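Local structure of putative iron binding protein (Bordetella pertussis Tohama I, 1Y9U) at residues A[20-25]-A[258-263]. The protein probably binds ferric iron in the periplasm, using tyrosine side chains as metal ligands, as a member of the bacterial solute-binding protein 1 family. Residues are numbered along the deposited sequence; the frame is centred on the assembly and turned at random.
Sequences QPLLDA and LEYLVS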
ATOM      1  N   GLN A  20      18.214  -2.140  -1.514  1.00 21.14           N
ATOM      2  CA  GLN A  20      19.569  -2.664  -1.730  1.00 20.62           C
ATOM      3  C   GLN A  20      20.328  -2.918  -0.430  1.00 19.90           C
ATOM      4  O   GLN A  20      20.969  -3.948  -0.303  1.00 18.65           O
ATOM      5  CB  GLN A  20      20.386  -1.795  -2.703  1.00 21.20           C
ATOM      6  CG  GLN A  20      21.611  -2.530  -3.317  1.00 22.42           C
ATOM      7  CD  GLN A  20      21.237  -3.791  -4.088  1.00 24.37           C
ATOM      8  OE1 GLN A  20      20.377  -3.751  -4.964  1.00 28.21           O
ATOM      9  NE2 GLN A  20      21.860  -4.919  -3.740  1.00 24.28           N
ATOM     10  N   PRO A  21      20.290  -2.005   0.534  1.00 19.76           N
ATOM     11  CA  PRO A  21      20.967  -2.266   1.805  1.00 19.65           C
ATOM     12  C   PRO A  21      20.520  -3.570   2.480  1.00 19.03           C
ATOM     13  O   PRO A  21      21.375  -4.342   2.907  1.00 19.44           O
ATOM     14  CB  PRO A  21      20.629  -1.031   2.637  1.00 20.19           C
ATOM     15  CG  PRO A  21      20.458   0.053   1.598  1.00 20.75           C
ATOM     16  CD  PRO A  21      19.717  -0.638   0.493  1.00 20.20           C
ATOM     17  N   LEU A  22      19.225  -3.845   2.542  1.00 18.38           N
ATOM     18  CA  LEU A  22      18.784  -5.076   3.185  1.00 17.90           C
ATOM     19  C   LEU A  22      19.122  -6.319   2.336  1.00 17.39           C
ATOM     20  O   LEU A  22      19.414  -7.368   2.884  1.00 17.04           O
ATOM     21  CB  LEU A  22      17.305  -4.999   3.599  1.00 18.30           C
ATOM     22  CG  LEU A  22      16.221  -4.932   2.529  1.00 18.47           C
ATOM     23  CD1 LEU A  22      15.824  -6.290   2.020  1.00 19.10           C
ATOM     24  CD2 LEU A  22      14.984  -4.227   3.099  1.00 17.84           C
ATOM     25  N   LEU A  23      19.155  -6.191   1.010  1.00 16.89           N
ATOM     26  CA  LEU A  23      19.594  -7.275   0.148  1.00 16.83           C
ATOM     27  C   LEU A  23      21.087  -7.561   0.321  1.00 16.91           C
ATOM     28  O   LEU A  23      21.503  -8.728   0.313  1.00 16.71           O
ATOM     29  CB  LEU A  23      19.281  -6.966  -1.318  1.00 17.38           C
ATOM     30  CG  LEU A  23      17.800  -6.844  -1.670  1.00 17.49           C
ATOM     31  CD1 LEU A  23      17.667  -6.485  -3.135  1.00 19.18           C
ATOM     32  CD2 LEU A  23      17.068  -8.125  -1.363  1.00 16.41           C
ATOM     33  N   ASP A  24      21.871  -6.502   0.489  1.00 16.62           N
ATOM     34  CA  ASP A  24      23.314  -6.649   0.719  1.00 17.14           C
ATOM     35  C   ASP A  24      23.589  -7.348   2.042  1.00 17.13           C
ATOM     36  O   ASP A  24      24.528  -8.148   2.138  1.00 16.85           O
ATOM     37  CB  ASP A  24      24.037  -5.291   0.694  1.00 17.35           C
ATOM     38  CG  ASP A  24      24.143  -4.704  -0.707  1.00 18.87           C
ATOM     39  OD1 ASP A  24      24.509  -3.520  -0.801  1.00 21.69           O
ATOM     40  OD2 ASP A  24      23.878  -5.339  -1.744  1.00 20.76           O
ATOM     41  N   ALA A  25      22.801  -7.044   3.072  1.00 16.65           N
ATOM     42  CA  ALA A  25      22.963  -7.736   4.354  1.00 16.77           C
ATOM     43  C   ALA A  25      22.655  -9.232   4.214  1.00 16.46           C
ATOM     44  O   ALA A  25      23.393 -10.078   4.723  1.00 16.14           O
ATOM     45  CB  ALA A  25      22.095  -7.113   5.399  1.00 17.59           C
ATOM     46  N   LEU A 258      12.622 -14.858   0.797  1.00 12.14           N
ATOM     47  CA  LEU A 258      11.305 -14.371   1.168  1.00 12.75           C
ATOM     48  C   LEU A 258      11.123 -14.435   2.690  1.00 12.36           C
ATOM     49  O   LEU A 258      10.575 -13.527   3.301  1.00 12.57           O
ATOM     50  CB  LEU A 258      10.247 -15.152   0.404  1.00 13.84           C
ATOM     51  CG  LEU A 258       8.784 -14.772   0.533  1.00 16.16           C
ATOM     52  CD1 LEU A 258       8.599 -13.348   0.116  1.00 16.68           C
ATOM     53  CD2 LEU A 258       7.948 -15.703  -0.327  1.00 17.57           C
ATOM     54  N   GLU A 259      11.624 -15.496   3.317  1.00 11.56           N
ATOM     55  CA  GLU A 259      11.581 -15.596   4.770  1.00 11.23           C
ATOM     56  C   GLU A 259      12.431 -14.497   5.415  1.00 11.35           C
ATOM     57  O   GLU A 259      12.062 -13.937   6.444  1.00 11.84           O
ATOM     58  CB  GLU A 259      12.030 -17.003   5.234  1.00 11.31           C
ATOM     59  CG  GLU A 259      11.017 -18.070   4.868  1.00 12.07           C
ATOM     60  CD  GLU A 259      11.443 -19.493   5.165  1.00 13.22           C
ATOM     61  OE1 GLU A 259      12.670 -19.718   5.295  1.00 16.11           O
ATOM     62  OE2 GLU A 259      10.553 -20.360   5.271  1.00 13.58           O
ATOM     63  N   TYR A 260      13.574 -14.173   4.821  1.00 11.08           N
ATOM     64  CA  TYR A 260      14.406 -13.077   5.311  1.00 10.98           C
ATOM     65  C   TYR A 260      13.638 -11.744   5.261  1.00 10.94           C
ATOM     66  O   TYR A 260      13.729 -10.926   6.167  1.00 10.98           O
ATOM     67  CB  TYR A 260      15.701 -12.968   4.487  1.00 11.82           C
ATOM     68  CG  TYR A 260      16.442 -11.683   4.713  1.00 12.63           C
ATOM     69  CD1 TYR A 260      17.147 -11.463   5.874  1.00 12.69           C
ATOM     70  CD2 TYR A 260      16.385 -10.659   3.783  1.00 12.62           C
ATOM     71  CE1 TYR A 260      17.816 -10.287   6.092  1.00 14.00           C
ATOM     72  CE2 TYR A 260      17.047  -9.481   3.982  1.00 13.37           C
ATOM     73  CZ  TYR A 260      17.764  -9.283   5.142  1.00 13.74           C
ATOM     74  OH  TYR A 260      18.440  -8.099   5.356  1.00 16.19           O
ATOM     75  N   LEU A 261      12.873 -11.555   4.200  1.00 10.85           N
ATOM     76  CA  LEU A 261      12.159 -10.292   3.995  1.00 10.98           C
ATOM     77  C   LEU A 261      11.089 -10.014   5.048  1.00 10.81           C
ATOM     78  O   LEU A 261      10.721  -8.851   5.244  1.00 10.96           O
ATOM     79  CB  LEU A 261      11.554 -10.210   2.584  1.00 11.44           C
ATOM     80  CG  LEU A 261      12.571 -10.043   1.443  1.00 12.69           C
ATOM     81  CD1 LEU A 261      11.914 -10.239   0.099  1.00 12.80           C
ATOM     82  CD2 LEU A 261      13.278  -8.714   1.492  1.00 14.29           C
ATOM     83  N   VAL A 262      10.625 -11.047   5.752  1.00 10.76           N
ATOM     84  CA  VAL A 262       9.712 -10.872   6.902  1.00 11.04           C
ATOM     85  C   VAL A 262      10.384 -11.001   8.273  1.00 10.65           C
ATOM     86  O   VAL A 262       9.712 -10.918   9.298  1.00 10.83           O
ATOM     87  CB  VAL A 262       8.481 -11.803   6.823  1.00 10.90           C
ATOM     88  CG1 VAL A 262       7.759 -11.549   5.502  1.00 12.39           C
ATOM     89  CG2 VAL A 262       8.851 -13.256   7.035  1.00 11.15           C
ATOM     90  N   SER A 263      11.711 -11.150   8.292  1.00 10.95           N
ATOM     91  CA  SER A 263      12.481 -11.157   9.529  1.00 10.48           C
ATOM     92  C   SER A 263      12.466  -9.760  10.146  1.00 10.58           C
ATOM     93  O   SER A 263      12.226  -8.762   9.455  1.00 10.64           O
ATOM     94  CB  SER A 263      13.921 -11.609   9.267  1.00 10.46           C
ATOM     95  OG  SER A 263      14.716 -10.599   8.650  1.00 11.34           O
TER
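Y260 reaches from helix 251-261 to helix 20-30, where its hydroxyl comes within 2.8 Å of the backbone oxygen of L22 (OH to O), a weak hydrogen bond at most. With CG anti to the backbone N (chi1 166°), the ring continues in the direction in which CB already points, toward helix 20-30. The hydroxyl also lies 3.8 Å from CB of A25, a small methyl that fits beside the phenol oxygen. A tyrosine suits this partly exposed place: its ring carbon CE2 packs against L22 CD1 at 3.9 Å, while its polar end meets a carbonyl. Both helices flank the mixed sheet in what is probably one lobe of the periplasmic binding protein fold, where helix 20-30 links parallel strands 7-12 and 33-38 in a beta-alpha-beta crossover. L261, next in sequence, supplies the buried apolar part: its CD2 meets L22 CD1 at 3.6 Å, the two leucines crossing at about a right angle, and it also packs on L102 of strand 100-112. S263 is the N-cap of helix 264-273, a role suited to a short hydroxyl side chain, its OG making a weak bond to A266 N; OG also bonds to Y260 O at 2.7 Å, on a lone pair in the carbonyl plane, the same oxygen that accepts from S263 N.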